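AxyAgu115A (Amphibacillus xylanus NBRC 15112, PDB 6NPS) is a family GH115 alpha-glucuronidase, a hemicellulase that probably hydrolyses glucuronic acid branches from arabinoglucuronoxylan. Local coordinates at residues R94-F99 and K160-E165; I85-I90 and V114-D119; E694-Q699 and E962-G967; V690-P695 and V772-N777. The protein carries 3 engineered substitutions. All blocks are in the same frame, centred on the assembly; numbering follows the deposited sequence.

Interaction 1: residues R94-F99 and K160-E165; sequences REVFLF and KYVSKE
Phe-99 and Tyr-161 form the antiparallel hydrogen-bonded pair that adds strand 160-162 as an outer strand to a four-stranded mixed sheet. Phe-99 N reaches Tyr-161 O at 2.8 Å, and Tyr-161 N returns a bond to Phe-99 O. In the adjoining non-hydrogen-bonded pair, Leu-98 CD1 lies 3.7 Å from Val-162 CG2; Ile-90 also packs on Val-162 and Val-96.

Packing is tight at Ser-163, where the strand pairing gives out. Its N still binds Phe-97 O, but the answering acceptor is the hydroxyl: OG stands between its own backbone N and carbonyl carbon (chi1 66°), where Phe-97 N donates to it at 2.8 Å, while OG itself donates to a water that also bonds Glu-95 O and Lys-164 O. Ser-163 CB, set by the backbone, lies over one face of the Phe-97 ring, a CH-pi contact 4.0 Å from the centroid. Phe-97 CE1 meets the Tyr-161 ring at its edge, and His-129 of helix 120-133 meets both rings.

The outer parts are looser. Lys-160 stretches out to a salt bridge with Glu-89, and the partly exposed Arg-94 turns a guanidinium face toward the carboxylate of Glu-165; Arg-94 NH2 and Glu-165 OE1 are 4.0 Å apart, and these two groups interact by charge alone. Without the carboxylate, as with an alanine at Glu-165, Arg-94 N would probably lose its acceptor and the guanidinium its nearby negative charge. The long, extended glutamate chain suits the span: OE2 offers its anti lone pair to Arg-94 N, 2.7 Å away at an N-H...O angle of 158°.

Interaction 2: residues I85-I90 and V114-D119; sequences IDLTEI and VIAGSD
The loop carrying the 3-10 segment 87-89 lies across one side of strand 114-117, an inner strand of the mixed sheet, and Ala-116 is where the two meet most directly. Its CB touches two branches at once, Leu-87 CD2 at 4.1 Å and Ile-90 CD1 at 4.0 Å; a methyl group leaves room for both larger residues. Ile-90 CG1 stands between the backbone N and the carbonyl carbon (chi1 72°), which sends the extended chain toward the strand until CD1 is 3.2 Å from Ala-116 O.

The loop is shaped by an Asx turn. Asp-86 OD1 accepts from both Thr-88 N and Thr-88 OG1, the two donors arriving from the same face of the carboxylate, a task for which a short acid followed two places on by a threonine is well suited.

At one end of the contact Ile-85 CG2 packs on Val-114 CG1 at 4.2 Å, with Leu-79 of helix 74-81 touching both residues. At the other end the strand gives way to helix 120-133, N-capped by Asp-119 through Gly-122 N. Ser-118 bonds Lys-93 O and Val-96 N through OG, while its CB rests 3.3 Å from Ile-90 O.

Interaction 3: residues E694-Q699 and E962-G967; sequences EPDVNQ and ETYYVG
Glu-694 and Tyr-964 bring their CA atoms within 6.0 Å of each other where a type I beta turn, closed by Val-697 N bonding Glu-694 O, meets the irregular segment 962-967 near the end of the chain. Tyr-964 is the hub. With CG opposite its own backbone N (chi1 172°), the ring swings against the turn, and Pro-695 CD lies over the centre of one face, 3.6 Å from the centroid and only 8° off the normal. Proline suits this place because it fits the turn and offers polarised C-H groups to the aromatic face.

Asp-696 crosses the same ring obliquely. Its carboxylate plane is 82° from that of the ring, with OD2 in the ring plane at the edge and OD1 3.3 Å from Tyr-964 CD1. The extended Glu-694 chain slides past the tyrosine in the opposite direction, carrying OE2 to 3.1 Å from Tyr-964 N and 3.3 Å from Thr-963 CA. A water donates to both Glu-694 OE1 and Glu-962 O, the latter at 2.9 Å.

Further bonds anchor the tail: Tyr-964 OH binds Asp-778 O, and the backbone of Val-966 bonds Thr-786 of strand 786-788. Arg-968 forms salt bridges with Glu-694 OE1 and Asp-696 OD2. Two acids brought close together in a largely buried setting would tend to repel, and this shared arginine is likely to offset that and keep both ionised. The aromatic ring supplies the apolar half of the joint, and the C-H groups at its rim provide a mildly positive edge, where Asp-696 OD2 lies.

Interaction 4: residues V690-P695 and V772-N777; sequences VDFLEP and VPVVNN
The Phe-692 ring meets valine methyl groups on the opposing strand, Val-772 CG1 and Val-774 CG2, both of which approach obliquely. Val-772 CG1 is 3.6 Å from Phe-692 CD2, and Val-774 CG2 is 3.8 Å from Phe-692 CB. Val-744, Val-746 and Ala-700 add further aliphatic contacts, so a large flat hydrocarbon suits the place. The Pro-695 ring puts CG 3.0 Å from Asn-777 O, a buried carbonyl oxygen that has no polar partner in the model.

Leu-693, its CG opposite the carbonyl carbon (chi1 -73°), uses a single branch for most of its contacts. CD2 lies 3.8 Å from Pro-773 CB and equally far from Val-775 CG2, bridging two residues of the strand. Cutting Leu-693 back to an alanine removes CG and both methyls, and is likely to leave a gap between Pro-773 CB and Val-775 CG2.

One direct backbone bond joins the segments, Val-775 N to Phe-692 O at 3.1 Å. It is nearly straight at hydrogen (169°), although the donor is tilted 34° from the carbonyl plane; Arg-748 NH2 binds the same oxygen. Pro-773 has no N-H to give, but its O accepts from a water that in turn accepts from Phe-692 N.

Thus the short 3-10 turn ending at Leu-693, following strand 686-688, packs against the end of strand 766-775, with which 686-688 runs parallel in a five-stranded mixed sheet. Phe-692 reaches across to strands 700-706 and 739-746 of a second, antiparallel sheet, so the contact lies where the two sheets face each other.

Overall arrangement
The four contacts form two pairs at distant ends of the chain. Interactions 1 and 2 have centres about 7 Å apart and share the N-terminal mixed sheet: strands 97-106 and 109-117 are neighbours in it, and the segments of the two interactions alternate along the sequence (85-90, 94-99, 114-119, 160-165). Interactions 3 and 4 follow much later, with centres about 9 Å apart, both starting from the same loop and sharing Glu-694 and Pro-695. That loop faces strand 766-775 in interaction 4 and the C-terminal tail in interaction 3. Between the pairs, centres are about 55 to 71 Å apart. The two pairs therefore belong to separate parts of the fold, one before and one after the parallel TIM-barrel strands in sequence.

Interaction 1: residues R94-F99 and K160-E165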
loop_
_atom_site.group_PDB
_atom_site.type_symbol
_atom_site.label_atom_id
_atom_site.label_comp_id
_atom_site.label_asym_id
_atom_site.label_seq_id
_atom_site.Cartn_x
_atom_site.Cartn_y
_atom_site.Cartn_z
ATOM N N ARG A 94 10.261 -3.082 -61.638
ATOM C CA ARG A 94 9.616 -3.888 -60.613
ATOM C C ARG A 94 8.401 -3.136 -60.071
ATOM O O ARG A 94 8.550 -2.033 -59.546
ATOM C CB ARG A 94 10.611 -4.181 -59.492
ATOM C CG ARG A 94 10.075 -5.063 -58.357
ATOM C CD ARG A 94 11.152 -5.404 -57.301
ATOM N NE ARG A 94 12.336 -4.542 -57.375
ATOM C CZ ARG A 94 12.501 -3.383 -56.723
ATOM N NH1 ARG A 94 11.550 -2.891 -55.919
ATOM N NH2 ARG A 94 13.627 -2.699 -56.882
ATOM N N GLU A 95 7.215 -3.738 -60.189
ATOM C CA GLU A 95 5.993 -3.227 -59.571
ATOM C C GLU A 95 5.708 -1.776 -59.965
ATOM O O GLU A 95 5.365 -0.939 -59.133
ATOM C CB GLU A 95 6.071 -3.392 -58.049
ATOM C CG GLU A 95 6.317 -4.858 -57.661
ATOM C CD GLU A 95 6.341 -5.143 -56.151
ATOM O OE1 GLU A 95 6.535 -4.223 -55.333
ATOM O OE2 GLU A 95 6.190 -6.330 -55.785
ATOM N N VAL A 96 5.831 -1.477 -61.258
ATOM C CA VAL A 96 5.544 -0.139 -61.768
ATOM C C VAL A 96 4.329 -0.201 -62.703
ATOM O O VAL A 96 4.080 -1.225 -63.348
ATOM C CB VAL A 96 6.809 0.388 -62.513
ATOM C CG1 VAL A 96 6.452 1.386 -63.583
ATOM C CG2 VAL A 96 7.805 0.987 -61.514
ATOM N N PHE A 97 3.604 0.916 -62.860
ATOM C CA PHE A 97 2.556 0.916 -63.876
ATOM C C PHE A 97 2.523 2.246 -64.610
ATOM O O PHE A 97 3.052 3.260 -64.146
ATOM C CB PHE A 97 1.171 0.598 -63.272
ATOM C CG PHE A 97 0.740 1.574 -62.236
ATOM C CD1 PHE A 97 0.052 2.724 -62.597
ATOM C CD2 PHE A 97 1.037 1.360 -60.903
ATOM C CE1 PHE A 97 -0.349 3.644 -61.623
ATOM C CE2 PHE A 97 0.641 2.263 -59.932
ATOM C CZ PHE A 97 -0.053 3.413 -60.300
ATOM N N LEU A 98 1.918 2.198 -65.788
ATOM C CA LEU A 98 1.576 3.359 -66.596
ATOM C C LEU A 98 0.068 3.529 -66.534
ATOM O O LEU A 98 -0.678 2.550 -66.652
ATOM C CB LEU A 98 2.033 3.147 -68.042
ATOM C CG LEU A 98 1.493 4.079 -69.126
ATOM C CD1 LEU A 98 2.162 5.470 -69.038
ATOM C CD2 LEU A 98 1.716 3.450 -70.493
ATOM N N PHE A 99 -0.381 4.774 -66.336
ATOM C CA PHE A 99 -1.791 5.099 -66.142
ATOM C C PHE A 99 -2.006 6.281 -67.087
ATOM O O PHE A 99 -1.565 7.401 -66.800
ATOM C CB PHE A 99 -2.033 5.437 -64.663
ATOM C CG PHE A 99 -3.467 5.654 -64.276
ATOM C CD1 PHE A 99 -4.206 4.617 -63.707
ATOM C CD2 PHE A 99 -4.040 6.925 -64.394
ATOM C CE1 PHE A 99 -5.523 4.828 -63.288
ATOM C CE2 PHE A 99 -5.361 7.168 -63.988
ATOM C CZ PHE A 99 -6.107 6.107 -63.432
ATOM N N LYS A 160 -1.374 11.334 -67.848
ATOM C CA LYS A 160 -0.332 10.314 -67.920
ATOM C C LYS A 160 0.433 10.303 -66.607
ATOM O O LYS A 160 0.913 11.344 -66.156
ATOM C CB LYS A 160 0.636 10.559 -69.091
ATOM C CG LYS A 160 1.796 9.528 -69.172
ATOM C CD LYS A 160 2.935 10.088 -70.052
ATOM C CE LYS A 160 3.960 9.047 -70.419
ATOM N NZ LYS A 160 5.043 9.604 -71.302
ATOM N N TYR A 161 0.533 9.127 -65.994
ATOM C CA TYR A 161 1.285 8.964 -64.764
ATOM C C TYR A 161 2.022 7.638 -64.861
ATOM O O TYR A 161 1.419 6.643 -65.278
ATOM C CB TYR A 161 0.353 8.997 -63.535
ATOM C CG TYR A 161 1.066 8.660 -62.249
ATOM C CD1 TYR A 161 2.046 9.508 -61.734
ATOM C CD2 TYR A 161 0.807 7.470 -61.581
ATOM C CE1 TYR A 161 2.730 9.185 -60.575
ATOM C CE2 TYR A 161 1.472 7.143 -60.405
ATOM C CZ TYR A 161 2.435 7.992 -59.913
ATOM O OH TYR A 161 3.091 7.663 -58.744
ATOM N N VAL A 162 3.324 7.640 -64.524
ATOM C CA VAL A 162 4.171 6.439 -64.454
ATOM C C VAL A 162 4.672 6.312 -63.008
ATOM O O VAL A 162 5.415 7.184 -62.534
ATOM C CB VAL A 162 5.356 6.520 -65.434
ATOM C CG1 VAL A 162 6.256 5.297 -65.317
ATOM C CG2 VAL A 162 4.885 6.729 -66.895
ATOM N N SER A 163 4.255 5.262 -62.291
ATOM C CA SER A 163 4.651 5.113 -60.884
ATOM C C SER A 163 6.162 4.853 -60.786
ATOM O O SER A 163 6.839 4.608 -61.792
ATOM C CB SER A 163 3.855 3.981 -60.230
ATOM O OG SER A 163 4.196 2.717 -60.816
ATOM N N LYS A 164 6.703 4.836 -59.570
ATOM C CA LYS A 164 8.133 4.560 -59.380
ATOM C C LYS A 164 8.332 3.228 -58.649
ATOM O O LYS A 164 7.449 2.806 -57.903
ATOM C CB LYS A 164 8.801 5.696 -58.602
ATOM C CG LYS A 164 8.677 7.059 -59.264
ATOM C CD LYS A 164 9.188 8.163 -58.353
ATOM C CE LYS A 164 9.411 9.455 -59.123
ATOM N NZ LYS A 164 10.853 9.686 -59.413
ATOM N N GLU A 165 9.470 2.557 -58.849
ATOM C CA GLU A 165 9.664 1.283 -58.160
ATOM C C GLU A 165 9.533 1.511 -56.654
ATOM O O GLU A 165 9.943 2.567 -56.148
ATOM C CB GLU A 165 11.036 0.686 -58.488
ATOM C CG GLU A 165 11.069 -0.047 -59.819
ATOM C CD GLU A 165 12.447 -0.626 -60.186
ATOM O OE1 GLU A 165 13.486 -0.014 -59.859
ATOM O OE2 GLU A 165 12.482 -1.711 -60.797
HETATM O O HOH W 1 5.048 1.525 -58.433
#

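Interaction 2: residues I85-I90 and V114-D119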
loop_
_atom_site.group_PDB
_atom_site.type_symbol
_atom_site.label_atom_id
_atom_site.label_comp_id
_atom_site.label_asym_id
_atom_site.label_seq_id
_atom_site.Cartn_x
_atom_site.Cartn_y
_atom_site.Cartn_z
ATOM N N ILE A 85 1.046 4.533 -76.565
ATOM C CA ILE A 85 1.726 4.420 -75.285
ATOM C C ILE A 85 3.187 4.082 -75.582
ATOM O O ILE A 85 3.549 3.701 -76.700
ATOM C CB ILE A 85 1.100 3.349 -74.368
ATOM C CG1 ILE A 85 1.122 1.973 -75.049
ATOM C CG2 ILE A 85 -0.345 3.732 -73.951
ATOM C CD1 ILE A 85 0.585 0.830 -74.148
ATOM N N ASP A 86 4.032 4.240 -74.566
ATOM C CA ASP A 86 5.472 3.997 -74.682
ATOM C C ASP A 86 5.860 3.011 -73.579
ATOM O O ASP A 86 6.244 3.398 -72.476
ATOM C CB ASP A 86 6.263 5.302 -74.600
ATOM C CG ASP A 86 7.764 5.082 -74.662
ATOM O OD1 ASP A 86 8.191 3.927 -74.873
ATOM O OD2 ASP A 86 8.522 6.062 -74.506
ATOM N N LEU A 87 5.778 1.724 -73.897
ATOM C CA LEU A 87 6.049 0.690 -72.907
ATOM C C LEU A 87 7.513 0.627 -72.491
ATOM O O LEU A 87 7.814 -0.010 -71.473
ATOM C CB LEU A 87 5.609 -0.668 -73.451
ATOM C CG LEU A 87 4.100 -0.883 -73.544
ATOM C CD1 LEU A 87 3.787 -2.331 -74.015
ATOM C CD2 LEU A 87 3.401 -0.527 -72.210
ATOM N N THR A 88 8.436 1.255 -73.223
ATOM C CA THR A 88 9.808 1.250 -72.720
ATOM C C THR A 88 9.934 2.026 -71.415
ATOM O O THR A 88 10.911 1.840 -70.689
ATOM C CB THR A 88 10.776 1.830 -73.739
ATOM O OG1 THR A 88 10.516 3.232 -73.870
ATOM C CG2 THR A 88 10.607 1.131 -75.096
ATOM N N GLU A 89 8.962 2.870 -71.087
ATOM C CA GLU A 89 9.013 3.586 -69.818
ATOM C C GLU A 89 8.889 2.656 -68.608
ATOM O O GLU A 89 9.304 3.025 -67.504
ATOM C CB GLU A 89 7.901 4.624 -69.767
ATOM C CG GLU A 89 8.329 6.006 -70.134
ATOM C CD GLU A 89 7.167 6.975 -70.096
ATOM O OE1 GLU A 89 6.307 6.905 -71.002
ATOM O OE2 GLU A 89 7.110 7.793 -69.155
ATOM N N ILE A 90 8.264 1.492 -68.757
ATOM C CA ILE A 90 8.004 0.625 -67.611
ATOM C C ILE A 90 8.565 -0.777 -67.775
ATOM O O ILE A 90 8.643 -1.505 -66.773
ATOM C CB ILE A 90 6.496 0.533 -67.293
ATOM C CG1 ILE A 90 5.782 -0.296 -68.374
ATOM C CG2 ILE A 90 5.867 1.950 -67.093
ATOM C CD1 ILE A 90 4.284 -0.507 -68.081
ATOM N N VAL A 114 -5.661 3.694 -70.179
ATOM C CA VAL A 114 -4.807 2.510 -70.297
ATOM C C VAL A 114 -4.076 2.299 -68.976
ATOM O O VAL A 114 -3.498 3.239 -68.414
ATOM C CB VAL A 114 -3.820 2.632 -71.472
ATOM C CG1 VAL A 114 -2.904 1.412 -71.519
ATOM C CG2 VAL A 114 -4.594 2.730 -72.776
ATOM N N ILE A 115 -4.133 1.077 -68.453
ATOM C CA ILE A 115 -3.464 0.728 -67.199
ATOM C C ILE A 115 -2.547 -0.449 -67.530
ATOM O O ILE A 115 -3.018 -1.571 -67.719
ATOM C CB ILE A 115 -4.459 0.400 -66.085
ATOM C CG1 ILE A 115 -5.485 1.534 -65.965
ATOM C CG2 ILE A 115 -3.727 0.113 -64.732
ATOM C CD1 ILE A 115 -6.459 1.404 -64.796
ATOM N N ALA A 116 -1.249 -0.179 -67.672
ATOM C CA ALA A 116 -0.256 -1.182 -68.058
ATOM C C ALA A 116 0.715 -1.426 -66.898
ATOM O O ALA A 116 1.468 -0.525 -66.525
ATOM C CB ALA A 116 0.500 -0.734 -69.308
ATOM N N GLY A 117 0.737 -2.651 -66.369
ATOM C CA GLY A 117 1.713 -3.031 -65.363
ATOM C C GLY A 117 2.990 -3.631 -65.939
ATOM O O GLY A 117 2.971 -4.348 -66.945
ATOM N N SER A 118 4.110 -3.354 -65.271
ATOM C CA SER A 118 5.373 -3.962 -65.695
ATOM C C SER A 118 5.404 -5.450 -65.398
ATOM O O SER A 118 6.172 -6.189 -66.026
ATOM C CB SER A 118 6.551 -3.299 -64.990
ATOM O OG SER A 118 6.487 -3.578 -63.579
ATOM N N ASP A 119 4.588 -5.887 -64.459
ATOM C CA ASP A 119 4.532 -7.271 -63.988
ATOM C C ASP A 119 3.173 -7.401 -63.301
ATOM O O ASP A 119 2.393 -6.446 -63.272
ATOM C CB ASP A 119 5.728 -7.592 -63.067
ATOM C CG ASP A 119 5.883 -6.558 -61.877
ATOM O OD1 ASP A 119 4.873 -5.959 -61.440
ATOM O OD2 ASP A 119 7.018 -6.344 -61.369
#

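Interaction 3: residues E694-Q699 and E962-G967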
loop_
_atom_site.group_PDB
_atom_site.type_symbol
_atom_site.label_atom_id
_atom_site.label_comp_id
_atom_site.label_asym_id
_atom_site.label_seq_id
_atom_site.Cartn_x
_atom_site.Cartn_y
_atom_site.Cartn_z
ATOM N N GLU A 694 7.374 31.988 -10.189
ATOM C CA GLU A 694 7.664 32.358 -11.582
ATOM C C GLU A 694 6.992 33.679 -11.927
ATOM O O GLU A 694 5.773 33.804 -11.752
ATOM C CB GLU A 694 7.187 31.252 -12.521
ATOM C CG GLU A 694 7.784 29.925 -12.063
ATOM C CD GLU A 694 7.522 28.700 -12.963
ATOM O OE1 GLU A 694 6.386 28.495 -13.454
ATOM O OE2 GLU A 694 8.469 27.905 -13.127
ATOM N N PRO A 695 7.749 34.652 -12.445
ATOM C CA PRO A 695 7.222 36.018 -12.616
ATOM C C PRO A 695 6.010 36.132 -13.524
ATOM O O PRO A 695 5.249 37.096 -13.383
ATOM C CB PRO A 695 8.402 36.786 -13.231
ATOM C CG PRO A 695 9.555 35.886 -13.201
ATOM C CD PRO A 695 9.082 34.487 -13.043
ATOM N N ASP A 696 5.800 35.221 -14.459
ATOM C CA ASP A 696 4.669 35.353 -15.356
ATOM C C ASP A 696 3.455 34.550 -14.918
ATOM O O ASP A 696 2.497 34.441 -15.690
ATOM C CB ASP A 696 5.068 34.949 -16.782
ATOM C CG ASP A 696 5.552 33.510 -16.886
ATOM O OD1 ASP A 696 5.767 32.837 -15.850
ATOM O OD2 ASP A 696 5.740 33.057 -18.037
ATOM N N VAL A 697 3.450 33.984 -13.711
ATOM C CA VAL A 697 2.298 33.229 -13.243
ATOM C C VAL A 697 1.387 34.141 -12.417
ATOM O O VAL A 697 1.841 34.884 -11.532
ATOM C CB VAL A 697 2.737 31.983 -12.468
ATOM C CG1 VAL A 697 1.536 31.274 -11.867
ATOM C CG2 VAL A 697 3.471 31.039 -13.443
ATOM N N ASN A 698 0.091 34.118 -12.727
ATOM C CA ASN A 698 -0.839 34.989 -12.027
ATOM C C ASN A 698 -2.038 34.229 -11.468
ATOM O O ASN A 698 -3.058 34.848 -11.147
ATOM C CB ASN A 698 -1.292 36.118 -12.951
ATOM C CG ASN A 698 -0.144 36.999 -13.363
ATOM O OD1 ASN A 698 0.403 37.738 -12.547
ATOM N ND2 ASN A 698 0.241 36.914 -14.622
ATOM N N GLN A 699 -1.938 32.909 -11.329
ATOM C CA GLN A 699 -3.025 32.156 -10.721
ATOM C C GLN A 699 -2.458 30.970 -9.959
ATOM O O GLN A 699 -1.480 30.357 -10.387
ATOM C CB GLN A 699 -4.044 31.666 -11.761
ATOM C CG GLN A 699 -3.520 30.606 -12.705
ATOM C CD GLN A 699 -4.412 30.434 -13.928
ATOM O OE1 GLN A 699 -5.441 31.100 -14.057
ATOM N NE2 GLN A 699 -4.009 29.554 -14.839
ATOM N N GLU A 962 7.815 22.186 -17.256
ATOM C CA GLU A 962 8.848 23.154 -17.616
ATOM C C GLU A 962 8.786 24.385 -16.706
ATOM O O GLU A 962 7.709 24.894 -16.399
ATOM C CB GLU A 962 8.678 23.561 -19.073
ATOM C CG GLU A 962 9.751 24.528 -19.625
ATOM C CD GLU A 962 9.667 24.695 -21.147
ATOM O OE1 GLU A 962 8.568 25.002 -21.651
ATOM O OE2 GLU A 962 10.688 24.483 -21.850
ATOM N N THR A 963 9.949 24.881 -16.294
ATOM C CA THR A 963 9.998 26.049 -15.424
ATOM C C THR A 963 10.187 27.312 -16.257
ATOM O O THR A 963 10.257 27.277 -17.484
ATOM C CB THR A 963 11.105 25.890 -14.384
ATOM O OG1 THR A 963 12.339 25.556 -15.049
ATOM C CG2 THR A 963 10.746 24.772 -13.372
ATOM N N TYR A 964 10.291 28.447 -15.585
ATOM C CA TYR A 964 10.215 29.725 -16.274
ATOM C C TYR A 964 11.464 30.003 -17.117
ATOM O O TYR A 964 12.597 29.762 -16.678
ATOM C CB TYR A 964 10.031 30.846 -15.246
ATOM C CG TYR A 964 10.125 32.232 -15.844
ATOM C CD1 TYR A 964 9.021 32.819 -16.457
ATOM C CD2 TYR A 964 11.297 32.978 -15.764
ATOM C CE1 TYR A 964 9.097 34.114 -17.015
ATOM C CE2 TYR A 964 11.377 34.249 -16.321
ATOM C CZ TYR A 964 10.267 34.812 -16.928
ATOM O OH TYR A 964 10.345 36.087 -17.469
ATOM N N TYR A 965 11.258 30.571 -18.318
ATOM C CA TYR A 965 12.356 31.131 -19.108
ATOM C C TYR A 965 11.933 32.477 -19.659
ATOM O O TYR A 965 10.756 32.695 -19.937
ATOM C CB TYR A 965 12.811 30.201 -20.309
ATOM C CG TYR A 965 11.714 29.852 -21.302
ATOM C CD1 TYR A 965 11.557 30.570 -22.483
ATOM C CD2 TYR A 965 10.845 28.781 -21.065
ATOM C CE1 TYR A 965 10.541 30.266 -23.399
ATOM C CE2 TYR A 965 9.827 28.444 -21.978
ATOM C CZ TYR A 965 9.682 29.203 -23.153
ATOM O OH TYR A 965 8.675 28.906 -24.069
ATOM N N VAL A 966 12.918 33.354 -19.863
ATOM C CA VAL A 966 12.669 34.713 -20.326
ATOM C C VAL A 966 12.087 34.673 -21.729
ATOM O O VAL A 966 12.579 33.947 -22.600
ATOM C CB VAL A 966 13.973 35.519 -20.266
ATOM C CG1 VAL A 966 13.798 36.961 -20.870
ATOM C CG2 VAL A 966 14.441 35.577 -18.821
ATOM N N GLY A 967 11.018 35.439 -21.952
ATOM C CA GLY A 967 10.305 35.390 -23.206
ATOM C C GLY A 967 9.223 34.340 -23.267
ATOM O O GLY A 967 8.544 34.237 -24.291
HETATM O O HOH W 2 5.861 26.696 -15.087
#

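Interaction 4: residues V690-P695 and V772-N777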
loop_
_atom_site.group_PDB
_atom_site.type_symbol
_atom_site.label_atom_id
_atom_site.label_comp_id
_atom_site.label_asym_id
_atom_site.label_seq_id
_atom_site.Cartn_x
_atom_site.Cartn_y
_atom_site.Cartn_z
ATOM N N VAL A 690 4.035 27.785 -3.999
ATOM C CA VAL A 690 5.197 28.384 -4.643
ATOM C C VAL A 690 4.923 28.837 -6.080
ATOM O O VAL A 690 5.855 29.236 -6.777
ATOM C CB VAL A 690 6.404 27.435 -4.580
ATOM C CG1 VAL A 690 6.730 27.130 -3.123
ATOM C CG2 VAL A 690 6.152 26.155 -5.401
ATOM N N ASP A 691 3.665 28.824 -6.529
ATOM C CA ASP A 691 3.370 29.094 -7.938
ATOM C C ASP A 691 3.870 30.473 -8.380
ATOM O O ASP A 691 4.281 30.644 -9.540
ATOM C CB ASP A 691 1.869 28.984 -8.193
ATOM C CG ASP A 691 1.284 27.623 -7.755
ATOM O OD1 ASP A 691 1.340 27.296 -6.542
ATOM O OD2 ASP A 691 0.742 26.902 -8.626
ATOM N N PHE A 692 3.826 31.485 -7.486
ATOM C CA PHE A 692 4.180 32.846 -7.910
ATOM C C PHE A 692 5.678 33.079 -7.893
ATOM O O PHE A 692 6.113 34.193 -8.183
ATOM C CB PHE A 692 3.472 33.896 -7.030
ATOM C CG PHE A 692 1.972 33.764 -7.059
ATOM C CD1 PHE A 692 1.235 34.281 -8.115
ATOM C CD2 PHE A 692 1.298 33.066 -6.054
ATOM C CE1 PHE A 692 -0.165 34.135 -8.156
ATOM C CE2 PHE A 692 -0.079 32.902 -6.098
ATOM C CZ PHE A 692 -0.811 33.436 -7.144
ATOM N N LEU A 693 6.474 32.043 -7.594
ATOM C CA LEU A 693 7.915 32.129 -7.775
ATOM C C LEU A 693 8.310 32.224 -9.248
ATOM O O LEU A 693 9.463 32.548 -9.544
ATOM C CB LEU A 693 8.583 30.921 -7.101
ATOM C CG LEU A 693 8.599 30.953 -5.562
ATOM C CD1 LEU A 693 9.285 29.745 -4.985
ATOM C CD2 LEU A 693 9.262 32.246 -4.995
ATOM N N GLU A 694 7.374 31.988 -10.189
ATOM C CA GLU A 694 7.664 32.358 -11.582
ATOM C C GLU A 694 6.992 33.679 -11.927
ATOM O O GLU A 694 5.773 33.804 -11.752
ATOM C CB GLU A 694 7.187 31.252 -12.521
ATOM C CG GLU A 694 7.784 29.925 -12.063
ATOM C CD GLU A 694 7.522 28.700 -12.963
ATOM O OE1 GLU A 694 6.386 28.495 -13.454
ATOM O OE2 GLU A 694 8.469 27.905 -13.127
ATOM N N PRO A 695 7.749 34.652 -12.445
ATOM C CA PRO A 695 7.222 36.018 -12.616
ATOM C C PRO A 695 6.010 36.132 -13.524
ATOM O O PRO A 695 5.249 37.096 -13.383
ATOM C CB PRO A 695 8.402 36.786 -13.231
ATOM C CG PRO A 695 9.555 35.886 -13.201
ATOM C CD PRO A 695 9.082 34.487 -13.043
ATOM N N VAL A 772 3.189 32.370 0.899
ATOM C CA VAL A 772 3.134 32.666 -0.529
ATOM C C VAL A 772 4.318 33.558 -0.882
ATOM O O VAL A 772 4.212 34.789 -0.828
ATOM C CB VAL A 772 1.791 33.308 -0.910
ATOM C CG1 VAL A 772 1.676 33.523 -2.454
ATOM C CG2 VAL A 772 0.622 32.442 -0.391
ATOM N N PRO A 773 5.457 32.988 -1.266
ATOM C CA PRO A 773 6.571 33.810 -1.749
ATOM C C PRO A 773 6.384 34.146 -3.224
ATOM O O PRO A 773 5.838 33.365 -4.003
ATOM C CB PRO A 773 7.787 32.901 -1.523
ATOM C CG PRO A 773 7.222 31.503 -1.757
ATOM C CD PRO A 773 5.776 31.536 -1.262
ATOM N N VAL A 774 6.846 35.324 -3.610
ATOM C CA VAL A 774 6.595 35.852 -4.944
ATOM C C VAL A 774 7.906 36.338 -5.543
ATOM O O VAL A 774 8.679 37.015 -4.867
ATOM C CB VAL A 774 5.563 37.012 -4.915
ATOM C CG1 VAL A 774 5.384 37.582 -6.336
ATOM C CG2 VAL A 774 4.222 36.519 -4.384
ATOM N N VAL A 775 8.140 36.021 -6.811
ATOM C CA VAL A 775 9.200 36.642 -7.600
ATOM C C VAL A 775 8.535 37.541 -8.644
ATOM O O VAL A 775 7.644 37.105 -9.386
ATOM C CB VAL A 775 10.112 35.581 -8.249
ATOM C CG1 VAL A 775 10.994 36.215 -9.325
ATOM C CG2 VAL A 775 10.968 34.866 -7.172
ATOM N N ASN A 776 8.921 38.814 -8.673
ATOM C CA ASN A 776 8.320 39.759 -9.598
ATOM C C ASN A 776 9.361 40.401 -10.506
ATOM O O ASN A 776 9.039 41.342 -11.241
ATOM C CB ASN A 776 7.551 40.830 -8.801
ATOM C CG ASN A 776 6.441 41.475 -9.596
ATOM O OD1 ASN A 776 5.708 40.818 -10.332
ATOM N ND2 ASN A 776 6.332 42.788 -9.470
ATOM N N ASN A 777 10.614 39.995 -10.366
ATOM C CA ASN A 777 11.678 40.276 -11.303
ATOM C C ASN A 777 11.382 39.530 -12.591
ATOM O O ASN A 777 11.302 38.304 -12.575
ATOM C CB ASN A 777 12.979 39.779 -10.684
ATOM C CG ASN A 777 14.190 40.346 -11.334
ATOM O OD1 ASN A 777 14.122 40.831 -12.468
ATOM N ND2 ASN A 777 15.322 40.301 -10.631
HETATM O O HOH W 3 4.044 31.556 -4.670
#